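Local coordinates for putative uncharacterized protein (Bacillus anthracis, PDB 3LNO), which is of unknown function but probably takes part in iron-sulfur cluster assembly, at residues 10-15 with 75-80; 25-30 with 102-107; 47-52 with 84-89. All blocks are in the same frame, centred on the assembly; numbering follows the deposited sequence.

How the interactions relate
Interactions 1 and 2 lie on opposite sides of the chain's centre, about 24 Å apart between centres, with the sheet contact of interaction 3 closer to the middle than either. Interactions 1 and 3 adjoin in sequence: 75-80 leads into strand 81-85, whose end belongs to interaction 3. Buried aliphatic groups make the base of interaction 1, under one salt bridge at the surface; interaction 2 is a surface contact of leucines, a valine and an arginine; interaction 3, partly buried, rests on backbone hydrogen bonds. Ile29 CD1 of interaction 2 packs on Met50 CE of interaction 3, and Tyr14 of helix 3-16 meets Val30.

Interaction 1 of 3, residues 10-15 with 75-80; sequences ENKLYA and VPEVNE
Leu13 pushes its CD2 methyl from helix 3-16 against Val75, meeting CG1 at 3.9 Å, while the same methyl reaches Val78 CG2 at 4.1 Å. One branch of the leucine is thus shared by the first and last residues of the type I turn 75-78, which follows helix 60-74 and is closed by the bond from Val78 N to Val75 O, 2.8 Å. The Leu13 and Val75 side chains cross at about a right angle, methyl against methyl. Val78 offers CG2 because that branch stands anti to its backbone N, while CG1 takes the position between N and the carbonyl carbon (chi1 73°).

One helical residue earlier, Lys12 runs out fully extended, and its CD slides past Val75 CG1 at 4.0 Å, the two side chains heading in opposite directions. At its end NZ meets Glu77 OE2 in a salt bridge modelled at 2.5 Å, shorter than usual and so doubtful in its exact length, on the syn side of the carboxylate, the side of the other oxygen; OE1 is 3.9 Å from the same nitrogen. Glu77 arrives from the opposite direction, its chain bent at chi2 (-83°), which folds the carboxylate back toward the helix.

Phe9 of the same helix also touches Val75, Glu77 and Val78, and Ala46 touches both Leu13 and Val78, so the turn is packed onto the helix and the neighbouring strand 46-50. The chemistry is layered: buried aliphatic contacts hold the turn against the helix, and a single-oxygen ion pair spans the more exposed side, where solvent would be expected to weaken its pull.

Interaction 2 of 3, residues 25-30 with 102-107; sequences LGVDIV and IALGIR
Leu104 of helix 98-106 meets Leu25 and Val27 of segment 25-30 through one methyl: Leu104 CD2 lies 4.4 Å from Leu25 CD2 and also 4.4 Å from Val27 CG2. Both leucines have the same conformation, CG beside the backbone N and anti to the carbonyl carbon, with an extended second torsion. In Leu104 (chi1 -68°) this carries CD2 out from the helix to where it reaches both Leu25 and Val27. Val27 turns CG1 anti to its own N and presents the other branch, CG2. Leu104 CD2 also comes 4.2 Å from the carbonyl oxygen Leu25 O.

Arg107, at the end of the modelled chain, follows a different path. Its chain bends at chi3 (-47°) and brings NH2 over to segment 25-30, 3.2 Å from Gly26 O. Leu25 O lies farther off, 4.0 Å from NH2, at the edge of the guanidinium and near its plane. Gly26 has a positive phi, 65°, and no side chain comes between its backbone and Arg107.

Leu32 touches Leu25 and Val27, and Met96 touches Leu104, which widens the small apolar patch. With methyls that meet without pressing closely and the arginine near two carbonyl oxygens at the surface, the chemistry implies a light attachment: modest hydrophobic contact, plus a probable electrostatic attraction between the guanidinium and the carbonyls of Leu25 and Gly26.

Interaction 3 of 3, residues 47-52 with 84-89; sequences VITMTM and NVVWNP
Thr49 and selenomethionine Met50 of strand 46-50 pair in parallel with Asn84 and Val85 of strand 81-85, and the hydrogen-bond ladder is the tight part of the contact. Asn84 N gives to Ile48 O at 2.8 Å, Asn84 O takes Met50 N at 2.9 Å, and Val86 N gives to Met50 O at 2.7 Å, all three fairly straight. The last two rungs are seconded by CA-H...O contacts, from Thr49 to Asn84 O and from Val85 to Met50 O. Next along, a side chain joins in: OG1 of Thr51, swung anti to its backbone N (chi1 -168°), donates to Val86 O at 2.7 Å, tilted 16° from the carbonyl plane.

Beyond that bond the Trp87 ring comes in, its CE3 3.5 Å from Thr51 OG1 and its CH2 3.7 Å from CG of Met52, also a selenomethionine, which approaches the ring obliquely. Val85 CG1 sits over one face of the indole, offset toward its rim. Met50 and Val85 lie on the face of the sheet covered by helix 60-74, where Ile63 touches Met50 and Val64 touches Val85.

The other face, bearing Thr49 and Asn84, is wetter. One water bridges the two side chains, 2.9 Å from Thr49 OG1 and accepting from Asn84 ND2. The methyls Thr49 CG2 and Val86 CG2 also touch, at 3.9 Å.

Strand 46-50, helix 60-74 and strand 81-85 form a beta-alpha-beta crossover, and this parallel pairing joins its two strands within the mixed three-stranded sheet of this alpha-beta fold.

Interaction 1 of 3, residues 10-15 with 75-80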
loop_
_atom_site.group_PDB
_atom_site.type_symbol
_atom_site.label_atom_id
_atom_site.label_comp_id
_atom_site.label_asym_id
_atom_site.label_seq_id
_atom_site.Cartn_x
_atom_site.Cartn_y
_atom_site.Cartn_z
ATOM N N GLU A 10 4.829 -7.796 8.738
ATOM C CA GLU A 10 3.871 -6.809 8.273
ATOM C C GLU A 10 4.536 -5.468 8.097
ATOM O O GLU A 10 4.257 -4.738 7.148
ATOM C CB GLU A 10 2.703 -6.702 9.267
ATOM C CG GLU A 10 1.927 -8.000 9.301
ATOM C CD GLU A 10 1.008 -8.111 10.501
ATOM O OE1 GLU A 10 1.142 -7.316 11.466
ATOM O OE2 GLU A 10 0.179 -9.038 10.481
ATOM N N ASN A 11 5.421 -5.145 9.027
ATOM C CA ASN A 11 6.083 -3.866 8.960
ATOM C C ASN A 11 7.014 -3.856 7.732
ATOM O O ASN A 11 7.085 -2.880 6.984
ATOM C CB ASN A 11 6.858 -3.631 10.256
ATOM C CG ASN A 11 7.514 -2.286 10.287
ATOM O OD1 ASN A 11 6.848 -1.265 10.178
ATOM N ND2 ASN A 11 8.837 -2.275 10.403
ATOM N N LYS A 12 7.731 -4.952 7.529
ATOM C CA LYS A 12 8.616 -5.057 6.370
ATOM C C LYS A 12 7.822 -4.949 5.065
ATOM O O LYS A 12 8.203 -4.229 4.142
ATOM C CB LYS A 12 9.370 -6.387 6.415
ATOM C CG LYS A 12 10.276 -6.602 5.206
ATOM C CD LYS A 12 10.928 -7.972 5.281
ATOM C CE LYS A 12 12.219 -8.016 4.460
ATOM N NZ LYS A 12 12.830 -9.393 4.440
ATOM N N LEU A 13 6.689 -5.635 4.991
ATOM C CA LEU A 13 5.861 -5.539 3.796
ATOM C C LEU A 13 5.414 -4.106 3.566
ATOM O O LEU A 13 5.403 -3.626 2.430
ATOM C CB LEU A 13 4.641 -6.457 3.881
ATOM C CG LEU A 13 4.854 -7.974 3.856
ATOM C CD1 LEU A 13 3.517 -8.674 4.095
ATOM C CD2 LEU A 13 5.412 -8.410 2.533
ATOM N N TYR A 14 5.012 -3.423 4.632
ATOM C CA TYR A 14 4.462 -2.070 4.473
ATOM C C TYR A 14 5.536 -1.107 3.961
ATOM O O TYR A 14 5.277 -0.283 3.087
ATOM C CB TYR A 14 3.877 -1.586 5.812
ATOM C CG TYR A 14 3.241 -0.217 5.823
ATOM C CD1 TYR A 14 1.886 -0.058 5.551
ATOM C CD2 TYR A 14 3.994 0.925 6.131
ATOM C CE1 TYR A 14 1.291 1.180 5.573
ATOM C CE2 TYR A 14 3.410 2.186 6.131
ATOM C CZ TYR A 14 2.061 2.301 5.878
ATOM O OH TYR A 14 1.478 3.540 5.903
ATOM N N ALA A 15 6.745 -1.232 4.492
ATOM C CA ALA A 15 7.860 -0.371 4.077
ATOM C C ALA A 15 8.166 -0.579 2.596
ATOM O O ALA A 15 8.502 0.357 1.874
ATOM C CB ALA A 15 9.166 -0.652 4.951
ATOM N N VAL A 75 10.262 -8.771 -1.491
ATOM C CA VAL A 75 10.146 -9.537 -0.250
ATOM C C VAL A 75 9.808 -10.984 -0.603
ATOM O O VAL A 75 8.689 -11.456 -0.360
ATOM C CB VAL A 75 9.054 -8.943 0.652
ATOM C CG1 VAL A 75 9.119 -9.568 2.032
ATOM C CG2 VAL A 75 9.214 -7.411 0.718
ATOM N N PRO A 76 10.784 -11.696 -1.198
ATOM C CA PRO A 76 10.590 -13.034 -1.787
ATOM C C PRO A 76 10.046 -14.060 -0.805
ATOM O O PRO A 76 9.462 -15.045 -1.232
ATOM C CB PRO A 76 12.003 -13.434 -2.238
ATOM C CG PRO A 76 12.947 -12.520 -1.396
ATOM C CD PRO A 76 12.178 -11.230 -1.314
ATOM N N GLU A 77 10.229 -13.843 0.493
ATOM C CA GLU A 77 9.699 -14.789 1.463
ATOM C C GLU A 77 8.184 -14.641 1.690
ATOM O O GLU A 77 7.587 -15.426 2.440
ATOM C CB GLU A 77 10.475 -14.741 2.800
ATOM C CG GLU A 77 10.222 -13.505 3.697
ATOM C CD GLU A 77 11.058 -12.288 3.300
ATOM O OE1 GLU A 77 11.389 -12.153 2.095
ATOM O OE2 GLU A 77 11.372 -11.459 4.195
ATOM N N VAL A 78 7.556 -13.647 1.058
ATOM C CA VAL A 78 6.098 -13.569 1.144
ATOM C C VAL A 78 5.490 -14.732 0.333
ATOM O O VAL A 78 6.046 -15.132 -0.691
ATOM C CB VAL A 78 5.531 -12.207 0.636
ATOM C CG1 VAL A 78 5.619 -12.098 -0.875
ATOM C CG2 VAL A 78 4.085 -12.042 1.055
ATOM N N ASN A 79 4.372 -15.287 0.796
ATOM C CA ASN A 79 3.677 -16.305 0.007
ATOM C C ASN A 79 2.477 -15.745 -0.705
ATOM O O ASN A 79 2.647 -15.057 -1.709
ATOM C CB ASN A 79 3.396 -17.564 0.817
ATOM C CG ASN A 79 4.679 -18.326 1.082
ATOM O OD1 ASN A 79 5.509 -18.469 0.177
ATOM N ND2 ASN A 79 4.896 -18.738 2.325
ATOM N N GLU A 80 1.277 -15.970 -0.200
ATOM C CA GLU A 80 0.146 -15.368 -0.879
ATOM C C GLU A 80 0.145 -13.858 -0.766
ATOM O O GLU A 80 0.468 -13.286 0.282
ATOM C CB GLU A 80 -1.168 -15.909 -0.354
ATOM C CG GLU A 80 -2.346 -15.655 -1.297
ATOM C CD GLU A 80 -3.643 -16.159 -0.686
ATOM O OE1 GLU A 80 -3.571 -16.786 0.399
ATOM O OE2 GLU A 80 -4.728 -15.935 -1.271
#

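Interaction 2 of 3, residues 25-30 with 102-107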
loop_
_atom_site.group_PDB
_atom_site.type_symbol
_atom_site.label_atom_id
_atom_site.label_comp_id
_atom_site.label_asym_id
_atom_site.label_seq_id
_atom_site.Cartn_x
_atom_site.Cartn_y
_atom_site.Cartn_z
ATOM N N LEU A 25 -0.230 11.090 -9.216
ATOM C CA LEU A 25 0.292 12.053 -8.255
ATOM C C LEU A 25 1.795 12.044 -8.096
ATOM O O LEU A 25 2.348 12.952 -7.486
ATOM C CB LEU A 25 -0.353 11.867 -6.893
ATOM C CG LEU A 25 -1.780 12.362 -6.842
ATOM C CD1 LEU A 25 -2.420 11.935 -5.531
ATOM C CD2 LEU A 25 -1.802 13.895 -7.031
ATOM N N GLY A 26 2.462 11.020 -8.616
ATOM C CA GLY A 26 3.901 10.909 -8.438
ATOM C C GLY A 26 4.315 10.702 -6.986
ATOM O O GLY A 26 5.424 11.064 -6.606
ATOM N N VAL A 27 3.434 10.099 -6.183
ATOM C CA VAL A 27 3.703 9.866 -4.763
ATOM C C VAL A 27 3.373 8.414 -4.458
ATOM O O VAL A 27 2.435 7.867 -5.046
ATOM C CB VAL A 27 2.881 10.845 -3.872
ATOM C CG1 VAL A 27 2.909 10.447 -2.400
ATOM C CG2 VAL A 27 3.441 12.251 -4.019
ATOM N N ASP A 28 4.139 7.770 -3.580
ATOM C CA ASP A 28 3.900 6.349 -3.301
ATOM C C ASP A 28 2.651 6.149 -2.466
ATOM O O ASP A 28 2.218 7.059 -1.760
ATOM C CB ASP A 28 5.087 5.702 -2.613
ATOM C CG ASP A 28 5.285 6.205 -1.194
ATOM O OD1 ASP A 28 4.519 5.782 -0.287
ATOM O OD2 ASP A 28 6.222 7.019 -0.983
ATOM N N ILE A 29 2.087 4.948 -2.519
ATOM C CA ILE A 29 0.779 4.720 -1.912
ATOM C C ILE A 29 0.806 4.795 -0.385
ATOM O O ILE A 29 -0.207 5.068 0.261
ATOM C CB ILE A 29 0.168 3.388 -2.408
ATOM C CG1 ILE A 29 1.028 2.198 -1.977
ATOM C CG2 ILE A 29 0.077 3.408 -3.913
ATOM C CD1 ILE A 29 0.415 0.825 -2.314
ATOM N N VAL A 30 1.955 4.490 0.195
ATOM C CA VAL A 30 2.152 4.616 1.626
ATOM C C VAL A 30 2.060 6.096 2.041
ATOM O O VAL A 30 1.210 6.472 2.874
ATOM C CB VAL A 30 3.502 3.967 2.051
ATOM C CG1 VAL A 30 3.920 4.416 3.444
ATOM C CG2 VAL A 30 3.366 2.453 2.021
ATOM N N ILE A 102 3.883 18.223 2.245
ATOM C CA ILE A 102 4.844 19.272 1.909
ATOM C C ILE A 102 5.090 19.228 0.408
ATOM O O ILE A 102 5.098 20.269 -0.261
ATOM C CB ILE A 102 6.187 19.080 2.679
ATOM C CG1 ILE A 102 6.033 19.564 4.126
ATOM C CG2 ILE A 102 7.362 19.785 1.947
ATOM C CD1 ILE A 102 7.094 18.979 5.046
ATOM N N ALA A 103 5.322 18.026 -0.126
ATOM C CA ALA A 103 5.681 17.918 -1.555
ATOM C C ALA A 103 4.549 18.439 -2.445
ATOM O O ALA A 103 4.780 19.176 -3.403
ATOM C CB ALA A 103 6.050 16.496 -1.929
ATOM N N LEU A 104 3.318 18.091 -2.098
ATOM C CA LEU A 104 2.172 18.459 -2.916
ATOM C C LEU A 104 1.774 19.906 -2.760
ATOM O O LEU A 104 1.081 20.444 -3.613
ATOM C CB LEU A 104 0.995 17.492 -2.701
ATOM C CG LEU A 104 1.295 16.073 -3.247
ATOM C CD1 LEU A 104 0.279 15.076 -2.746
ATOM C CD2 LEU A 104 1.310 16.054 -4.774
ATOM N N GLY A 105 2.247 20.559 -1.705
ATOM C CA GLY A 105 2.089 22.005 -1.591
ATOM C C GLY A 105 2.996 22.754 -2.551
ATOM O O GLY A 105 2.748 23.902 -2.910
ATOM N N ILE A 106 4.057 22.094 -2.995
ATOM C CA ILE A 106 5.038 22.730 -3.874
ATOM C C ILE A 106 4.971 22.173 -5.304
ATOM O O ILE A 106 5.156 22.901 -6.262
ATOM C CB ILE A 106 6.471 22.556 -3.306
ATOM C CG1 ILE A 106 6.763 23.654 -2.286
ATOM C CG2 ILE A 106 7.527 22.586 -4.408
ATOM C CD1 ILE A 106 6.850 23.156 -0.836
ATOM N N ARG A 107 4.721 20.877 -5.442
ATOM C CA ARG A 107 4.630 20.242 -6.758
ATOM C C ARG A 107 3.185 20.254 -7.244
ATOM O O ARG A 107 2.461 19.282 -7.049
ATOM C CB ARG A 107 5.134 18.796 -6.706
ATOM C CG ARG A 107 6.364 18.587 -5.804
ATOM C CD ARG A 107 7.211 17.409 -6.219
ATOM N NE ARG A 107 6.441 16.207 -6.494
ATOM C CZ ARG A 107 6.924 15.142 -7.147
ATOM N NH1 ARG A 107 8.173 15.154 -7.618
ATOM N NH2 ARG A 107 6.153 14.070 -7.364
#

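Interaction 3 of 3, residues 47-52 with 84-89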
loop_
_atom_site.group_PDB
_atom_site.type_symbol
_atom_site.label_atom_id
_atom_site.label_comp_id
_atom_site.label_asym_id
_atom_site.label_seq_id
_atom_site.Cartn_x
_atom_site.Cartn_y
_atom_site.Cartn_z
ATOM N N VAL A 47 -2.312 -10.100 3.317
ATOM C CA VAL A 47 -3.508 -9.400 2.858
ATOM C C VAL A 47 -3.267 -7.883 3.000
ATOM O O VAL A 47 -3.089 -7.376 4.104
ATOM C CB VAL A 47 -4.759 -9.755 3.675
ATOM C CG1 VAL A 47 -5.970 -8.986 3.110
ATOM C CG2 VAL A 47 -5.045 -11.312 3.685
ATOM N N ILE A 48 -3.214 -7.192 1.870
ATOM C CA ILE A 48 -3.068 -5.738 1.852
ATOM C C ILE A 48 -4.440 -5.126 1.566
ATOM O O ILE A 48 -5.021 -5.377 0.524
ATOM C CB ILE A 48 -2.078 -5.291 0.748
ATOM C CG1 ILE A 48 -0.654 -5.758 1.080
ATOM C CG2 ILE A 48 -2.038 -3.755 0.644
ATOM C CD1 ILE A 48 -0.370 -7.061 0.583
ATOM N N THR A 49 -4.935 -4.300 2.473
ATOM C CA THR A 49 -6.223 -3.616 2.293
ATOM C C THR A 49 -5.935 -2.151 1.989
ATOM O O THR A 49 -5.266 -1.449 2.763
ATOM C CB THR A 49 -7.036 -3.688 3.625
ATOM O OG1 THR A 49 -7.168 -5.057 4.013
ATOM C CG2 THR A 49 -8.429 -3.061 3.498
HETATM N N MSE A 50 -6.428 -1.679 0.860
HETATM C CA MSE A 50 -6.136 -0.321 0.465
HETATM C C MSE A 50 -7.322 0.290 -0.257
HETATM O O MSE A 50 -8.301 -0.401 -0.588
HETATM C CB MSE A 50 -4.900 -0.302 -0.434
HETATM C CG MSE A 50 -5.125 -0.963 -1.789
HETATM SE SE MSE A 50 -3.450 -0.947 -2.836
HETATM C CE MSE A 50 -3.140 0.987 -3.000
ATOM N N THR A 51 -7.248 1.594 -0.476
ATOM C CA THR A 51 -8.259 2.275 -1.279
ATOM C C THR A 51 -7.575 3.040 -2.415
ATOM O O THR A 51 -6.372 2.900 -2.604
ATOM C CB THR A 51 -9.112 3.194 -0.419
ATOM O OG1 THR A 51 -10.249 3.605 -1.180
ATOM C CG2 THR A 51 -8.316 4.430 0.018
HETATM N N MSE A 52 -8.330 3.799 -3.204
HETATM C CA MSE A 52 -7.744 4.645 -4.249
HETATM C C MSE A 52 -8.103 6.086 -3.942
HETATM O O MSE A 52 -8.909 6.345 -3.044
HETATM C CB MSE A 52 -8.302 4.273 -5.611
HETATM C CG MSE A 52 -8.031 2.827 -5.982
HETATM SE SE MSE A 52 -6.151 2.661 -6.429
HETATM C CE MSE A 52 -5.898 0.855 -5.711
ATOM N N ASN A 84 -6.982 -6.257 -1.246
ATOM C CA ASN A 84 -8.414 -5.952 -1.219
ATOM C C ASN A 84 -8.591 -4.460 -1.289
ATOM O O ASN A 84 -8.126 -3.727 -0.409
ATOM C CB ASN A 84 -9.106 -6.501 0.024
ATOM C CG ASN A 84 -9.154 -8.027 0.046
ATOM O OD1 ASN A 84 -9.245 -8.688 -0.998
ATOM N ND2 ASN A 84 -9.099 -8.592 1.247
ATOM N N VAL A 85 -9.246 -4.011 -2.346
ATOM C CA VAL A 85 -9.482 -2.587 -2.535
ATOM C C VAL A 85 -10.847 -2.208 -1.920
ATOM O O VAL A 85 -11.888 -2.745 -2.316
ATOM C CB VAL A 85 -9.467 -2.270 -4.006
ATOM C CG1 VAL A 85 -9.843 -0.839 -4.239
ATOM C CG2 VAL A 85 -8.077 -2.608 -4.607
ATOM N N VAL A 86 -10.847 -1.313 -0.934
ATOM C CA VAL A 86 -12.097 -0.964 -0.267
ATOM C C VAL A 86 -12.380 0.513 -0.463
ATOM O O VAL A 86 -11.534 1.245 -0.962
ATOM C CB VAL A 86 -12.096 -1.365 1.235
ATOM C CG1 VAL A 86 -11.852 -2.870 1.372
ATOM C CG2 VAL A 86 -11.060 -0.579 2.017
ATOM N N TRP A 87 -13.587 0.935 -0.110
ATOM C CA TRP A 87 -14.022 2.302 -0.335
ATOM C C TRP A 87 -14.500 2.925 0.976
ATOM O O TRP A 87 -14.981 4.062 1.009
ATOM C CB TRP A 87 -15.119 2.318 -1.409
ATOM C CG TRP A 87 -14.597 1.702 -2.656
ATOM C CD1 TRP A 87 -14.937 0.488 -3.182
ATOM C CD2 TRP A 87 -13.573 2.242 -3.509
ATOM N NE1 TRP A 87 -14.199 0.252 -4.314
ATOM C CE2 TRP A 87 -13.360 1.313 -4.540
ATOM C CE3 TRP A 87 -12.820 3.423 -3.497
ATOM C CZ2 TRP A 87 -12.417 1.521 -5.547
ATOM C CZ3 TRP A 87 -11.894 3.633 -4.501
ATOM C CH2 TRP A 87 -11.692 2.682 -5.505
ATOM N N ASN A 88 -14.342 2.175 2.063
ATOM C CA ASN A 88 -14.791 2.634 3.367
ATOM C C ASN A 88 -13.775 2.329 4.438
ATOM O O ASN A 88 -13.357 1.180 4.571
ATOM C CB ASN A 88 -16.090 1.928 3.736
ATOM C CG ASN A 88 -17.270 2.833 3.660
ATOM O OD1 ASN A 88 -17.385 3.789 4.438
ATOM N ND2 ASN A 88 -18.161 2.557 2.717
ATOM N N PRO A 89 -13.365 3.352 5.207
ATOM C CA PRO A 89 -13.713 4.767 5.070
ATOM C C PRO A 89 -13.086 5.382 3.802
ATOM O O PRO A 89 -12.109 4.875 3.252
ATOM C CB PRO A 89 -13.052 5.395 6.316
ATOM C CG PRO A 89 -11.809 4.540 6.463
ATOM C CD PRO A 89 -12.354 3.150 6.264
HETATM O O HOH W 1 -9.430 -6.703 3.437
#